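Local structure of beta-galactosidase (Bacillus circulans subsp. alkalophilus, 3TTY) at residues A[388-394]-A[621-625]. The protein hydrolyses terminal non-reducing beta-D-galactose residues from beta-galactosides, with a TIM-barrel glycoside hydrolase domain that carries the galactose-binding pocket. Numbering follows the deposited sequence.
Sequences DTILDAR and ERVKN
R394 and V623 pair through their backbones as one antiparallel, hydrogen-bonded bridge. R394 N gives a nearly straight bond to V623 O (2.8 Å, 168° at the hydrogen), and V623 N returns one to R394 O at 2.7 Å. The CA-H groups of A393 and R622 add weaker contacts to the same two carbonyl oxygens, V623 O and R394 O respectively.

The side-chain bonds come from two cations that seize backbone carbonyls. R622 holds A393 O side-on: NE at 3.1 Å and NH2 at 3.0 Å converge on this one oxygen, which lies in the guanidinium plane, and both nitrogens reach it from the same face of the carbonyl. The bend at chi3 (70°) brings NE and NH2 to A393 O. NH1 bonds to V335 O and A339 O, and NH2, besides A393 O, forms a salt bridge with D340 OD1, so the group's rotation is fixed from several directions. K624 instead stretches out, with CG anti to the backbone N (chi1 -177°), and brings NZ to T389 O at 3.1 Å, well above that carbonyl's plane, and more weakly to L391 O. NZ thus bridges the carbonyl of T389, just before the type II turn I390-A393, and that of L391 within it; A393 N closes the turn on I390 O.

Van der Waals packing adds to this. I390 CG2 lies over one face of the R622 guanidinium, offset toward its rim and 3.5 Å from NH1, and A393 CB packs against R622 CB at 3.6 Å.

The contact docks the loop leaving helix 371-386, after the TIM barrel, on strand 617-624, at the edge of the C-terminal domain's antiparallel sheet. Strand 627-634 adjoins 617-624 and packs on I390 and R622 through F631, while D340 and A339 connect R622 to barrel strand 339-344.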
loop_
_atom_site.group_PDB
_atom_site.type_symbol
_atom_site.label_atom_id
_atom_site.label_comp_id
_atom_site.label_asym_id
_atom_site.label_seq_id
_atom_site.Cartn_x
_atom_site.Cartn_y
_atom_site.Cartn_z
ATOM N N ASP A 388 49.705 -2.828 -13.238
ATOM C CA ASP A 388 49.108 -4.124 -13.556
ATOM C C ASP A 388 49.131 -5.115 -12.401
ATOM O O ASP A 388 48.723 -6.261 -12.568
ATOM C CB ASP A 388 49.792 -4.758 -14.776
ATOM C CG ASP A 388 51.240 -5.180 -14.499
ATOM O OD1 ASP A 388 51.967 -5.472 -15.472
ATOM O OD2 ASP A 388 51.655 -5.216 -13.320
ATOM N N THR A 389 49.606 -4.667 -11.243
ATOM C CA THR A 389 49.929 -5.557 -10.131
ATOM C C THR A 389 48.857 -6.606 -9.793
ATOM O O THR A 389 49.159 -7.780 -9.639
ATOM C CB THR A 389 50.254 -4.755 -8.847
ATOM O OG1 THR A 389 51.265 -3.776 -9.129
ATOM C CG2 THR A 389 50.760 -5.682 -7.740
ATOM N N ILE A 390 47.612 -6.167 -9.676
ATOM C CA ILE A 390 46.531 -6.996 -9.169
ATOM C C ILE A 390 45.780 -7.735 -10.284
ATOM O O ILE A 390 45.121 -8.746 -10.046
ATOM C CB ILE A 390 45.547 -6.113 -8.385
ATOM C CG1 ILE A 390 46.245 -5.533 -7.158
ATOM C CG2 ILE A 390 44.306 -6.890 -7.963
ATOM C CD1 ILE A 390 45.387 -4.561 -6.382
ATOM N N LEU A 391 45.880 -7.237 -11.507
ATOM C CA LEU A 391 45.105 -7.791 -12.604
ATOM C C LEU A 391 45.188 -9.322 -12.662
ATOM O O LEU A 391 46.226 -9.913 -12.351
ATOM C CB LEU A 391 45.552 -7.161 -13.919
ATOM C CG LEU A 391 45.422 -5.638 -13.954
ATOM C CD1 LEU A 391 45.673 -5.105 -15.366
ATOM C CD2 LEU A 391 44.053 -5.200 -13.450
ATOM N N ASP A 392 44.080 -9.954 -13.043
ATOM C CA ASP A 392 43.995 -11.412 -13.176
ATOM C C ASP A 392 44.170 -12.193 -11.869
ATOM O O ASP A 392 44.084 -13.413 -11.862
ATOM C CB ASP A 392 44.972 -11.933 -14.239
ATOM C CG ASP A 392 44.593 -11.500 -15.637
ATOM O OD1 ASP A 392 43.387 -11.531 -15.951
ATOM O OD2 ASP A 392 45.498 -11.129 -16.422
ATOM N N ALA A 393 44.406 -11.497 -10.766
ATOM C CA ALA A 393 44.508 -12.173 -9.474
ATOM C C ALA A 393 43.186 -12.869 -9.142
ATOM O O ALA A 393 42.120 -12.358 -9.456
ATOM C CB ALA A 393 44.882 -11.193 -8.386
ATOM N N ARG A 394 43.254 -14.026 -8.494
ATOM C CA ARG A 394 42.055 -14.827 -8.278
ATOM C C ARG A 394 41.865 -15.278 -6.835
ATOM O O ARG A 394 42.802 -15.241 -6.041
ATOM C CB ARG A 394 42.048 -16.014 -9.242
ATOM C CG ARG A 394 42.005 -15.563 -10.701
ATOM C CD ARG A 394 42.307 -16.695 -11.659
ATOM N NE ARG A 394 41.130 -17.510 -11.936
ATOM C CZ ARG A 394 40.313 -17.319 -12.969
ATOM N NH1 ARG A 394 40.538 -16.335 -13.842
ATOM N NH2 ARG A 394 39.265 -18.119 -13.131
ATOM N N GLU A 621 41.235 -11.891 0.007
ATOM C CA GLU A 621 42.475 -12.239 -0.657
ATOM C C GLU A 621 42.299 -12.490 -2.144
ATOM O O GLU A 621 41.358 -13.160 -2.563
ATOM C CB GLU A 621 43.098 -13.483 -0.005
ATOM C CG GLU A 621 44.423 -13.916 -0.654
ATOM C CD GLU A 621 44.853 -15.331 -0.259
ATOM O OE1 GLU A 621 44.040 -16.266 -0.426
ATOM O OE2 GLU A 621 45.996 -15.507 0.226
ATOM N N ARG A 622 43.216 -11.946 -2.934
ATOM C CA ARG A 622 43.374 -12.347 -4.322
ATOM C C ARG A 622 44.812 -12.823 -4.515
ATOM O O ARG A 622 45.741 -12.276 -3.923
ATOM C CB ARG A 622 43.047 -11.193 -5.277
ATOM C CG ARG A 622 41.587 -10.747 -5.261
ATOM C CD ARG A 622 41.338 -9.552 -6.190
ATOM N NE ARG A 622 41.436 -9.907 -7.603
ATOM C CZ ARG A 622 41.260 -9.063 -8.616
ATOM N NH1 ARG A 622 40.965 -7.790 -8.396
ATOM N NH2 ARG A 622 41.396 -9.491 -9.858
ATOM N N VAL A 623 44.983 -13.837 -5.354
ATOM C CA VAL A 623 46.271 -14.485 -5.543
ATOM C C VAL A 623 46.662 -14.493 -7.011
ATOM O O VAL A 623 45.862 -14.831 -7.879
ATOM C CB VAL A 623 46.231 -15.941 -5.030
ATOM C CG1 VAL A 623 47.507 -16.673 -5.402
ATOM C CG2 VAL A 623 45.993 -15.976 -3.521
ATOM N N LYS A 624 47.899 -14.115 -7.288
ATOM C CA LYS A 624 48.382 -14.051 -8.661
ATOM C C LYS A 624 49.713 -14.784 -8.716
ATOM O O LYS A 624 50.707 -14.338 -8.136
ATOM C CB LYS A 624 48.542 -12.594 -9.104
ATOM C CG LYS A 624 48.975 -12.401 -10.559
ATOM C CD LYS A 624 49.245 -10.922 -10.826
ATOM C CE LYS A 624 49.126 -10.571 -12.298
ATOM N NZ LYS A 624 49.056 -9.086 -12.468
ATOM N N ASN A 625 49.708 -15.931 -9.388
ATOM C CA ASN A 625 50.863 -16.828 -9.421
ATOM C C ASN A 625 51.358 -17.281 -8.030
ATOM O O ASN A 625 50.713 -18.104 -7.367
ATOM C CB ASN A 625 51.971 -16.209 -10.270
ATOM C CG ASN A 625 51.541 -16.030 -11.717
ATOM O OD1 ASN A 625 51.546 -14.916 -12.253
ATOM N ND2 ASN A 625 51.140 -17.132 -12.350
#